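Local coordinates for protein N-acetyl-beta-D glucosaminidase (Rhizomucor miehei CAU432, PDB 4ZM6) that probably cleaves N-acetylglucosamine residues with a glycoside hydrolase family 3 domain and binds acetyl-CoA in a GCN5-related glucosamine N-acetyltransferase region, at residues 656-661 against 851-856; 612-617 against 649-654; 429-434 against 458-463; 393-398 against 448-453. All blocks are in the same frame, centred on the assembly; numbering follows the deposited sequence.

Interaction 1 (656-661 against 851-856); sequences FFPGVP and RSYRLG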
# COMPACT_ATOMS: atom_id res chain seq x y z
N PHE A 656 3.56 -28.85 2.59
CA PHE A 656 4.04 -29.53 3.79
C PHE A 656 3.03 -30.60 4.21
O PHE A 656 3.38 -31.74 4.45
CB PHE A 656 4.21 -28.55 4.94
CG PHE A 656 5.19 -27.45 4.67
CD1 PHE A 656 6.55 -27.69 4.70
CD2 PHE A 656 4.74 -26.16 4.42
CE1 PHE A 656 7.46 -26.67 4.47
CE2 PHE A 656 5.64 -25.13 4.19
CZ PHE A 656 7.00 -25.39 4.21
N PHE A 657 1.76 -30.19 4.32
CA PHE A 657 0.65 -31.07 4.70
C PHE A 657 -0.57 -30.80 3.81
O PHE A 657 -0.80 -29.66 3.40
CB PHE A 657 0.26 -30.84 6.16
CG PHE A 657 1.42 -30.92 7.13
CD1 PHE A 657 2.19 -32.06 7.23
CD2 PHE A 657 1.70 -29.85 7.98
CE1 PHE A 657 3.24 -32.14 8.14
CE2 PHE A 657 2.75 -29.92 8.89
CZ PHE A 657 3.52 -31.06 8.97
N PRO A 658 -1.36 -31.85 3.50
CA PRO A 658 -2.59 -31.70 2.72
C PRO A 658 -3.77 -31.26 3.58
O PRO A 658 -4.75 -30.73 3.06
CB PRO A 658 -2.84 -33.11 2.20
CG PRO A 658 -2.32 -33.98 3.30
CD PRO A 658 -1.12 -33.27 3.85
N GLY A 659 -3.68 -31.51 4.88
CA GLY A 659 -4.66 -31.07 5.85
C GLY A 659 -3.93 -30.90 7.15
O GLY A 659 -2.75 -30.55 7.15
N VAL A 660 -4.60 -31.17 8.27
CA VAL A 660 -3.97 -31.01 9.57
C VAL A 660 -3.59 -32.39 10.11
O VAL A 660 -4.45 -33.25 10.26
CB VAL A 660 -4.88 -30.29 10.57
CG1 VAL A 660 -4.14 -30.06 11.89
CG2 VAL A 660 -5.36 -28.96 9.99
N PRO A 661 -2.30 -32.60 10.41
CA PRO A 661 -1.85 -33.86 11.01
C PRO A 661 -2.75 -34.29 12.16
O PRO A 661 -3.33 -33.45 12.85
CB PRO A 661 -0.45 -33.52 11.52
CG PRO A 661 0.03 -32.44 10.62
CD PRO A 661 -1.18 -31.68 10.14
N ARG A 851 1.01 -41.78 7.99
CA ARG A 851 0.51 -40.66 8.77
C ARG A 851 -0.89 -40.30 8.29
O ARG A 851 -1.22 -40.53 7.12
CB ARG A 851 1.44 -39.45 8.62
CG ARG A 851 2.86 -39.64 9.12
CD ARG A 851 2.95 -39.65 10.63
NE ARG A 851 4.29 -40.00 11.11
CZ ARG A 851 5.34 -39.19 11.09
NH1 ARG A 851 5.25 -37.96 10.59
NH2 ARG A 851 6.52 -39.60 11.55
N SER A 852 -1.71 -39.73 9.17
CA SER A 852 -3.08 -39.34 8.82
C SER A 852 -3.32 -37.84 9.02
O SER A 852 -2.69 -37.21 9.88
CB SER A 852 -4.09 -40.15 9.64
OG SER A 852 -3.87 -41.54 9.50
N TYR A 853 -4.22 -37.28 8.22
CA TYR A 853 -4.57 -35.86 8.30
C TYR A 853 -6.08 -35.67 8.23
O TYR A 853 -6.78 -36.48 7.63
CB TYR A 853 -3.93 -35.07 7.16
CG TYR A 853 -2.49 -35.43 6.87
CD1 TYR A 853 -2.18 -36.45 5.98
CD2 TYR A 853 -1.44 -34.75 7.47
CE1 TYR A 853 -0.87 -36.79 5.71
CE2 TYR A 853 -0.12 -35.08 7.20
CZ TYR A 853 0.15 -36.11 6.32
OH TYR A 853 1.45 -36.46 6.03
N ARG A 854 -6.57 -34.60 8.83
CA ARG A 854 -7.97 -34.20 8.68
C ARG A 854 -8.03 -32.93 7.85
O ARG A 854 -7.47 -31.91 8.25
CB ARG A 854 -8.62 -33.97 10.04
CG ARG A 854 -10.09 -33.56 9.96
CD ARG A 854 -10.65 -33.24 11.33
NE ARG A 854 -10.41 -34.33 12.27
CZ ARG A 854 -11.11 -35.47 12.31
NH1 ARG A 854 -12.11 -35.68 11.45
NH2 ARG A 854 -10.79 -36.40 13.20
N LEU A 855 -8.70 -33.00 6.71
CA LEU A 855 -8.82 -31.84 5.84
C LEU A 855 -9.71 -30.79 6.48
O LEU A 855 -10.52 -31.09 7.36
CB LEU A 855 -9.38 -32.23 4.48
CG LEU A 855 -8.62 -33.31 3.70
CD1 LEU A 855 -9.13 -33.36 2.26
CD2 LEU A 855 -7.11 -33.07 3.73
N GLY A 856 -9.53 -29.54 6.05
CA GLY A 856 -10.36 -28.42 6.47
C GLY A 856 -10.51 -27.48 5.30
O GLY A 856 -9.60 -27.35 4.49
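The carbonyl oxygen of Val660 is gripped by two neighbours on strand 847-857: Arg854 N donates a hydrogen bond to Val660 O over 2.9 Å, and Tyr853 CA makes a CA-H...O contact with the same oxygen at 3.3 Å. Val660 N returns a bond of 3.0 Å to Arg854 O, completing an antiparallel hydrogen-bonded pair. Pro661 follows opposite Tyr853 in a non-hydrogen-bonded pair, where its lack of an N-H costs this pairing nothing.

The side-chain work falls to Tyr853. Its CG stands beside the backbone N and anti to the carbonyl carbon (chi1 -43°), which swings the ring across the chain just before the bridge. There Pro658 CD lies 3.7 Å from the centroid of the Tyr853 ring and almost exactly on its normal, a CH-pi contact, while Pro658 CG reaches Tyr853 CD1 at 3.6 Å. Phe657 comes in at about a right angle, its CD1 3.8 Å from Tyr853 CE2. The Phe657 ring is itself held between Pro661 CG, over the centre of one face, and Phe656 CB on the other. Beyond the bridge, Leu855 CD2 folds back against Pro658 O at 3.4 Å.

The hydroxyl of Tyr853 is hydrogen-bonded to Asp688, and Arg854 NH1 to Asp682 O. Phe657 and Pro661 also touch acetyl-CoA. A short two-bond bridge is thus backed by a phenol whose ring has Pro658 over one face and Pro661 against CD2, and whose polar end is satisfied in the buried interior, so strand 847-857 of the C-terminal acetyltransferase region is fastened beside the cofactor pocket of the preceding one.

Interaction 2 (612-617 against 649-654); sequences QLMLLM and LGSTYP. With ACO (acetyl coenzyme *a), chain C.
Gln612 reaches Thr652 with both the oxygen and the nitrogen of its amide. Its CG stands beside the backbone N (chi1 -57°) and the chain runs extended beyond it, crossing the Thr652 side chain at about a right angle. Gln612 NE2 donates in its own amide plane to Thr652 OG1 at 3.1 Å, while Gln612 OE1 accepts from Thr652 N at 3.1 Å, with the donor 36° above the carbonyl plane. Since Gln601 NE2 also binds OE1, these partners together would fix the rotation of the amide.

Ser651 OG turns inward to donate to Pro654 O at 3.0 Å, on a lone pair, pinning the loop around its cis-proline. Met614 packs along this turn: its CG lies 3.5 Å from Ser651 OG, and a bend at chi3 (70°) carries CE to 4.3 Å from Pro654 CG.

The backbone link is Gly650 N to Leu613 O, 2.8 Å. Beyond it the segments part at a classic beta bulge, Met614 and Leu615 both facing Ala599, and acetyl-CoA enters the split, a hallmark of GNAT folds. Leu616 N donates to the acetyl oxygen O of the cofactor at 3.0 Å, a bond likely to polarise the thioester carbonyl.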
# COMPACT_ATOMS: atom_id res chain seq x y z
N GLN A 612 -4.78 -21.19 -0.24
CA GLN A 612 -4.32 -22.34 0.51
C GLN A 612 -3.45 -21.85 1.65
O GLN A 612 -2.47 -21.14 1.42
CB GLN A 612 -3.55 -23.29 -0.39
CG GLN A 612 -4.35 -23.77 -1.60
CD GLN A 612 -3.72 -24.99 -2.27
OE1 GLN A 612 -2.51 -25.21 -2.19
NE2 GLN A 612 -4.55 -25.79 -2.92
N LEU A 613 -3.83 -22.22 2.88
CA LEU A 613 -3.04 -21.91 4.06
C LEU A 613 -2.08 -23.07 4.25
O LEU A 613 -2.42 -24.09 4.84
CB LEU A 613 -3.94 -21.71 5.28
CG LEU A 613 -3.36 -20.91 6.46
CD1 LEU A 613 -4.44 -20.60 7.49
CD2 LEU A 613 -2.23 -21.65 7.13
N MET A 614 -0.87 -22.90 3.72
CA MET A 614 0.09 -24.00 3.62
C MET A 614 0.60 -24.41 4.99
O MET A 614 0.78 -25.59 5.27
CB MET A 614 1.28 -23.59 2.73
CG MET A 614 0.92 -23.25 1.29
SD MET A 614 2.31 -22.50 0.41
CE MET A 614 3.40 -23.91 0.26
N LEU A 615 0.84 -23.43 5.84
CA LEU A 615 1.41 -23.69 7.15
C LEU A 615 1.14 -22.52 8.08
O LEU A 615 1.12 -21.36 7.64
CB LEU A 615 2.91 -23.95 7.04
CG LEU A 615 3.64 -24.41 8.30
CD1 LEU A 615 3.30 -25.85 8.62
CD2 LEU A 615 5.14 -24.25 8.13
N LEU A 616 0.91 -22.83 9.35
CA LEU A 616 0.80 -21.84 10.41
C LEU A 616 1.48 -22.45 11.61
O LEU A 616 1.13 -23.56 12.01
CB LEU A 616 -0.67 -21.55 10.73
CG LEU A 616 -1.09 -20.18 11.28
CD1 LEU A 616 -2.29 -20.34 12.21
CD2 LEU A 616 0.03 -19.45 12.00
N MET A 617 2.45 -21.75 12.18
CA MET A 617 3.20 -22.29 13.32
C MET A 617 3.78 -21.15 14.16
O MET A 617 4.20 -20.13 13.61
CB MET A 617 4.34 -23.20 12.83
CG MET A 617 5.55 -22.45 12.30
SD MET A 617 6.76 -23.41 11.36
CE MET A 617 7.01 -24.80 12.44
N LEU A 649 -7.22 -25.65 4.30
CA LEU A 649 -6.16 -25.91 5.27
C LEU A 649 -5.16 -26.88 4.66
O LEU A 649 -5.53 -27.97 4.21
CB LEU A 649 -6.71 -26.51 6.57
CG LEU A 649 -7.34 -25.59 7.62
CD1 LEU A 649 -7.68 -26.40 8.86
CD2 LEU A 649 -6.44 -24.42 7.97
N GLY A 650 -3.89 -26.48 4.66
CA GLY A 650 -2.85 -27.22 3.96
C GLY A 650 -2.84 -26.80 2.51
O GLY A 650 -3.50 -25.84 2.13
N SER A 651 -2.08 -27.53 1.69
CA SER A 651 -2.00 -27.20 0.27
C SER A 651 -1.99 -28.46 -0.59
O SER A 651 -1.83 -29.57 -0.09
CB SER A 651 -0.77 -26.34 -0.02
OG SER A 651 0.34 -26.71 0.79
N THR A 652 -2.17 -28.26 -1.89
CA THR A 652 -2.06 -29.33 -2.87
C THR A 652 -0.60 -29.46 -3.33
O THR A 652 0.10 -30.39 -2.90
CB THR A 652 -3.00 -29.08 -4.06
OG1 THR A 652 -2.83 -27.74 -4.52
CG2 THR A 652 -4.45 -29.27 -3.66
N TYR A 653 -0.14 -28.52 -4.15
CA TYR A 653 1.23 -28.54 -4.67
C TYR A 653 1.78 -27.12 -4.84
O TYR A 653 1.17 -26.31 -5.54
CB TYR A 653 1.28 -29.26 -6.03
CG TYR A 653 2.64 -29.83 -6.37
CD1 TYR A 653 3.67 -29.01 -6.83
CD2 TYR A 653 2.91 -31.19 -6.20
CE1 TYR A 653 4.92 -29.53 -7.12
CE2 TYR A 653 4.15 -31.72 -6.49
CZ TYR A 653 5.15 -30.89 -6.95
OH TYR A 653 6.40 -31.41 -7.25
N PRO A 654 2.93 -26.80 -4.22
CA PRO A 654 3.72 -27.58 -3.26
C PRO A 654 3.04 -27.67 -1.90
O PRO A 654 1.97 -27.08 -1.71
CB PRO A 654 5.03 -26.79 -3.14
CG PRO A 654 4.68 -25.40 -3.54
CD PRO A 654 3.59 -25.52 -4.56
N1A ACO C . -4.60 -14.76 27.47
C2A ACO C . -5.28 -15.91 27.70
N3A ACO C . -5.54 -16.81 26.73
C4A ACO C . -5.12 -16.62 25.45
C5A ACO C . -4.39 -15.38 25.14
C6A ACO C . -4.13 -14.43 26.24
N6A ACO C . -3.46 -13.28 26.01
N7A ACO C . -4.10 -15.43 23.83
C8A ACO C . -4.61 -16.59 23.34
N9A ACO C . -5.23 -17.30 24.31
C1B ACO C . -5.89 -18.62 24.11
C2B ACO C . -7.38 -18.49 23.85
O2B ACO C . -8.11 -19.43 24.66
C3B ACO C . -7.57 -18.74 22.36
O3B ACO C . -8.78 -19.45 22.02
P3B ACO C . -9.10 -21.02 22.25
O7A ACO C . -8.54 -21.72 21.03
O8A ACO C . -8.47 -21.39 23.57
O9A ACO C . -10.61 -21.04 22.29
C4B ACO C . -6.30 -19.46 21.93
O4B ACO C . -5.32 -19.28 22.97
C5B ACO C . -5.78 -18.94 20.60
O5B ACO C . -4.38 -19.14 20.57
P1A ACO C . -3.38 -18.09 19.88
O1A ACO C . -2.42 -17.62 20.95
O2A ACO C . -4.11 -17.08 19.04
O3A ACO C . -2.68 -19.16 18.91
P2A ACO C . -1.18 -19.66 19.16
O4A ACO C . -0.29 -18.44 19.14
O5A ACO C . -1.15 -20.57 20.35
O6A ACO C . -0.96 -20.53 17.83
CBP ACO C . -1.13 -22.69 16.75
CCP ACO C . -1.85 -21.60 17.52
CDP ACO C . -0.62 -22.14 15.43
CEP ACO C . -2.12 -23.81 16.46
CAP ACO C . 0.02 -23.17 17.64
OAP ACO C . -0.50 -24.01 18.67
C9P ACO C . 1.09 -23.91 16.89
O9P ACO C . 2.08 -23.29 16.51
N8P ACO C . 0.95 -25.21 16.67
C7P ACO C . 1.99 -25.97 16.00
C6P ACO C . 1.52 -27.34 15.55
C5P ACO C . 0.52 -27.35 14.41
O5P ACO C . -0.21 -28.33 14.37
N4P ACO C . 0.46 -26.38 13.49
C3P ACO C . -0.46 -26.44 12.35
C2P ACO C . 0.15 -27.10 11.11
S1P ACO C . -1.06 -27.66 9.94
C ACO C . -1.31 -26.37 8.93
O ACO C . -0.77 -25.30 9.15
CH3 ACO C . -2.22 -26.57 7.76

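Interaction 3 (429-434 against 458-463); sequences IIYNEE and YPFQVR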
# COMPACT_ATOMS: atom_id res chain seq x y z
N ILE A 429 -26.33 2.81 43.16
CA ILE A 429 -27.00 4.10 43.03
C ILE A 429 -26.82 4.62 41.62
O ILE A 429 -25.71 4.64 41.10
CB ILE A 429 -26.40 5.15 43.99
CG1 ILE A 429 -26.67 4.77 45.44
CG2 ILE A 429 -26.95 6.54 43.68
CD1 ILE A 429 -25.83 5.53 46.45
N ILE A 430 -27.92 5.05 41.02
CA ILE A 430 -27.88 5.71 39.72
C ILE A 430 -27.88 7.23 39.94
O ILE A 430 -28.91 7.82 40.27
CB ILE A 430 -29.05 5.25 38.83
CG1 ILE A 430 -28.99 3.72 38.69
CG2 ILE A 430 -29.00 5.94 37.48
CD1 ILE A 430 -30.19 3.11 38.00
N TYR A 431 -26.71 7.85 39.78
CA TYR A 431 -26.53 9.28 40.03
C TYR A 431 -26.87 10.11 38.79
O TYR A 431 -26.66 9.66 37.66
CB TYR A 431 -25.10 9.59 40.50
CG TYR A 431 -24.01 9.38 39.46
CD1 TYR A 431 -23.40 8.14 39.30
CD2 TYR A 431 -23.59 10.42 38.64
CE1 TYR A 431 -22.41 7.94 38.35
CE2 TYR A 431 -22.61 10.23 37.68
CZ TYR A 431 -22.02 8.99 37.54
OH TYR A 431 -21.03 8.79 36.60
N ASN A 432 -27.39 11.31 39.03
CA ASN A 432 -27.72 12.26 37.97
C ASN A 432 -27.44 13.69 38.47
O ASN A 432 -26.87 13.85 39.56
CB ASN A 432 -29.18 12.08 37.51
CG ASN A 432 -30.20 12.39 38.60
OD1 ASN A 432 -30.96 13.35 38.50
ND2 ASN A 432 -30.22 11.56 39.64
N GLU A 433 -27.81 14.70 37.69
CA GLU A 433 -27.57 16.11 38.06
C GLU A 433 -28.19 16.47 39.41
O GLU A 433 -27.57 17.17 40.21
CB GLU A 433 -28.14 17.05 37.00
CG GLU A 433 -27.45 16.98 35.65
CD GLU A 433 -28.37 17.33 34.50
OE1 GLU A 433 -29.31 18.13 34.70
OE2 GLU A 433 -28.15 16.82 33.38
N GLU A 434 -29.40 15.98 39.65
CA GLU A 434 -30.16 16.31 40.87
C GLU A 434 -29.65 15.57 42.11
O GLU A 434 -29.84 16.05 43.23
CB GLU A 434 -31.66 16.00 40.68
CG GLU A 434 -32.42 17.04 39.86
CD GLU A 434 -31.95 17.14 38.42
OE1 GLU A 434 -31.62 18.26 37.97
OE2 GLU A 434 -31.91 16.09 37.73
N TYR A 458 -21.51 14.81 29.12
CA TYR A 458 -22.49 14.97 30.21
C TYR A 458 -21.81 15.37 31.52
O TYR A 458 -21.57 14.52 32.38
CB TYR A 458 -23.28 13.68 30.43
CG TYR A 458 -24.24 13.32 29.31
CD1 TYR A 458 -25.46 13.97 29.19
CD2 TYR A 458 -23.92 12.33 28.39
CE1 TYR A 458 -26.34 13.65 28.17
CE2 TYR A 458 -24.79 12.00 27.37
CZ TYR A 458 -26.01 12.66 27.26
OH TYR A 458 -26.88 12.33 26.24
N PRO A 459 -21.50 16.67 31.69
CA PRO A 459 -20.75 17.26 32.80
C PRO A 459 -21.00 16.71 34.21
O PRO A 459 -20.06 16.66 35.01
CB PRO A 459 -21.16 18.73 32.75
CG PRO A 459 -21.38 18.98 31.30
CD PRO A 459 -21.87 17.69 30.69
N PHE A 460 -22.23 16.32 34.53
CA PHE A 460 -22.51 15.83 35.90
C PHE A 460 -21.67 14.60 36.25
O PHE A 460 -21.29 14.41 37.41
CB PHE A 460 -24.02 15.60 36.13
CG PHE A 460 -24.57 14.35 35.49
CD1 PHE A 460 -25.06 14.38 34.19
CD2 PHE A 460 -24.64 13.16 36.21
CE1 PHE A 460 -25.59 13.24 33.60
CE2 PHE A 460 -25.16 12.02 35.62
CZ PHE A 460 -25.64 12.05 34.32
N GLN A 461 -21.37 13.78 35.23
CA GLN A 461 -20.53 12.60 35.39
C GLN A 461 -19.08 12.97 35.68
O GLN A 461 -18.42 12.33 36.50
CB GLN A 461 -20.59 11.73 34.13
CG GLN A 461 -21.97 11.21 33.77
CD GLN A 461 -21.94 10.34 32.53
OE1 GLN A 461 -21.01 9.55 32.35
NE2 GLN A 461 -22.94 10.48 31.67
N VAL A 462 -18.58 13.99 35.00
CA VAL A 462 -17.20 14.44 35.21
C VAL A 462 -17.02 14.94 36.64
O VAL A 462 -16.00 14.65 37.26
CB VAL A 462 -16.78 15.53 34.21
CG1 VAL A 462 -15.40 16.08 34.57
CG2 VAL A 462 -16.79 14.98 32.79
N ARG A 463 -18.01 15.68 37.15
CA ARG A 463 -17.96 16.20 38.52
C ARG A 463 -18.02 15.06 39.54
O ARG A 463 -17.23 15.03 40.49
CB ARG A 463 -19.12 17.17 38.77
CG ARG A 463 -19.07 18.43 37.92
CD ARG A 463 -20.15 19.43 38.32
NE ARG A 463 -20.58 20.23 37.18
CZ ARG A 463 -21.71 20.05 36.48
NH1 ARG A 463 -22.60 19.11 36.82
NH2 ARG A 463 -21.97 20.85 35.45
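Phe460 presents its ring to the backbone that leaves strand 426-431. Glu433 N sits over one face of the ring, offset toward the rim, while the other face is covered within its own helix by Gln461 CG. Phe460 CG stands between the backbone N and the carbonyl carbon (chi1 76°), which lays the ring out from the first turn of the helix over the backbone of Asn432 and Glu433. Its leading atom, CE2, comes within 3.5 Å of Tyr431 O and lies 3.7 Å from Tyr431 CE2. The two rings meet obliquely, centroids 5.8 Å apart and planes at 70°.

At the root of the phenylalanine side chain, the Glu433 CG methylene packs against Phe460 CB at 3.7 Å; the side chains cross at about a right angle. Tyr431 continues past Phe460, and its OH rests 3.8 Å from Gln461 CG, with Gln461 CA at the edge of the phenol ring. The Gln461 amide is directed elsewhere: its OE1 accepts from Ala453 N.

The turn beneath Phe460 is held by Asn432 OD1, which accepts from Glu434 N at 3.3 Å in an Asx turn. Tyr431 also covers Leu395 and Ile450 of the neighbouring strands. The contact joins the C-terminal end of edge strand 426-431 to the first turn of helix 459-471, which packs on the same sheet, as in a layered alpha/beta domain, consistent with the alpha/beta sandwich that follows the barrel in many family 3 glycoside hydrolases.

Interaction 4 (393-398 against 448-453); sequences LFLAAH and VIIGTA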
# COMPACT_ATOMS: atom_id res chain seq x y z
N LEU A 393 -19.24 0.52 46.85
CA LEU A 393 -20.22 1.49 46.34
C LEU A 393 -20.16 1.56 44.82
O LEU A 393 -19.16 1.97 44.25
CB LEU A 393 -19.94 2.87 46.93
CG LEU A 393 -20.92 3.98 46.52
CD1 LEU A 393 -22.37 3.55 46.73
CD2 LEU A 393 -20.62 5.25 47.30
N PHE A 394 -21.25 1.15 44.17
CA PHE A 394 -21.33 1.21 42.72
C PHE A 394 -22.24 2.37 42.31
O PHE A 394 -23.45 2.33 42.53
CB PHE A 394 -21.85 -0.11 42.14
CG PHE A 394 -22.06 -0.09 40.64
CD1 PHE A 394 -21.10 0.43 39.79
CD2 PHE A 394 -23.22 -0.62 40.09
CE1 PHE A 394 -21.30 0.44 38.42
CE2 PHE A 394 -23.42 -0.62 38.72
CZ PHE A 394 -22.46 -0.09 37.88
N LEU A 395 -21.63 3.40 41.72
CA LEU A 395 -22.35 4.57 41.22
C LEU A 395 -22.42 4.50 39.70
O LEU A 395 -21.39 4.44 39.05
CB LEU A 395 -21.63 5.85 41.65
CG LEU A 395 -21.37 6.00 43.15
CD1 LEU A 395 -20.67 7.32 43.45
CD2 LEU A 395 -22.67 5.89 43.93
N ALA A 396 -23.64 4.51 39.16
CA ALA A 396 -23.86 4.46 37.71
C ALA A 396 -24.57 5.72 37.24
O ALA A 396 -25.47 6.20 37.90
CB ALA A 396 -24.68 3.24 37.36
N ALA A 397 -24.16 6.24 36.08
CA ALA A 397 -24.79 7.44 35.50
C ALA A 397 -26.16 7.12 34.91
O ALA A 397 -26.41 6.01 34.46
CB ALA A 397 -23.89 8.03 34.43
N HIS A 398 -27.05 8.12 34.91
CA HIS A 398 -28.37 7.98 34.29
C HIS A 398 -28.23 8.04 32.77
O HIS A 398 -27.34 8.70 32.25
CB HIS A 398 -29.33 9.09 34.76
N VAL A 448 -15.01 2.07 45.64
CA VAL A 448 -15.99 2.81 44.85
C VAL A 448 -15.79 2.49 43.38
O VAL A 448 -14.69 2.61 42.86
CB VAL A 448 -15.83 4.33 45.06
CG1 VAL A 448 -16.84 5.10 44.20
CG2 VAL A 448 -15.99 4.68 46.53
N ILE A 449 -16.86 2.07 42.72
CA ILE A 449 -16.83 1.81 41.28
C ILE A 449 -17.82 2.76 40.62
O ILE A 449 -19.01 2.76 40.95
CB ILE A 449 -17.21 0.36 40.93
CG1 ILE A 449 -16.20 -0.62 41.53
CG2 ILE A 449 -17.26 0.17 39.42
CD1 ILE A 449 -16.57 -2.08 41.36
N ILE A 450 -17.34 3.57 39.68
CA ILE A 450 -18.20 4.52 38.99
C ILE A 450 -18.38 4.11 37.54
O ILE A 450 -17.41 3.75 36.86
CB ILE A 450 -17.66 5.96 39.11
CG1 ILE A 450 -17.54 6.33 40.59
CG2 ILE A 450 -18.59 6.93 38.40
CD1 ILE A 450 -17.06 7.73 40.86
N GLY A 451 -19.62 4.15 37.09
CA GLY A 451 -19.98 3.82 35.72
C GLY A 451 -20.26 5.10 34.97
O GLY A 451 -21.26 5.78 35.24
N THR A 452 -19.37 5.46 34.05
CA THR A 452 -19.61 6.60 33.16
C THR A 452 -20.13 6.11 31.83
O THR A 452 -19.82 5.00 31.38
CB THR A 452 -18.34 7.44 32.95
OG1 THR A 452 -17.40 6.72 32.14
CG2 THR A 452 -17.71 7.82 34.29
N ALA A 453 -20.96 6.93 31.21
CA ALA A 453 -21.48 6.69 29.88
C ALA A 453 -21.41 8.03 29.16
O ALA A 453 -22.26 8.90 29.36
CB ALA A 453 -22.91 6.19 29.96
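Leu393 opens the pairing: its O accepts from Ile449 N at 2.8 Å, and its CB lies 4.4 Å from Val448 CG2. The two segments are adjacent parallel strands inside the six-stranded mixed sheet of an alpha/beta domain; their axes run 4.5 Å apart at only 11°.

Phe394 comes next, on the opposite face. With CG anti to the backbone N (chi1 176°), the ring leans over the neighbouring strand, so that its CD1 packs 3.9 Å from Ile449 CG2 and Ile449 O lies at the ring edge. Phe415 stacks on the same ring, while the backbone of Phe394 bonds to strand 426-431.

Leu395 returns to the Leu393 face and ties the strands twice, its N donating to Ile449 O over 2.8 Å and its O accepting from Gly451 N at 2.7 Å. Its CB sits 4.3 Å from Ile450 CG1. This face, carrying Leu393, Leu395, Val448 and Ile450, is met by helix 459-471, where Ala468 touches Ile450.

Ala396 stands opposite Gly451 on the Phe394 face, against Phe412, and its backbone bonds go to the strand on its other side. Division of labour is thus exact: odd-numbered residues from Leu393 to Ala397 bond to strand 447-452, Phe394 and Ala396 to strand 426-431. Ala397 takes the last rung, its N donating to Gly451 O over 3.1 Å while its methyl group CB lies alongside that same oxygen.

Overall arrangement
Read from the N terminus, segment 393-398 starts interaction 4 and 429-434 starts interaction 3; 448-453 then closes the first and 458-463 the second, so these two contacts cross. Strand 392-397 is shared ground: it pairs with 447-452 on one side and with 426-431 on the other, and helix 459-471 covers their common sheet. The chain then moves to the acetyltransferase region, where interaction 2 closes a short loop between 612-617 and 649-654. Interaction 1 follows in series, joining 656-661 to the C-terminal strand across 189 residues. It touches interaction 2 through Gly856 O and Leu649 N, while the two clusters stay separate: the nearest atoms of interactions 2 and 4 are about 36 Å apart.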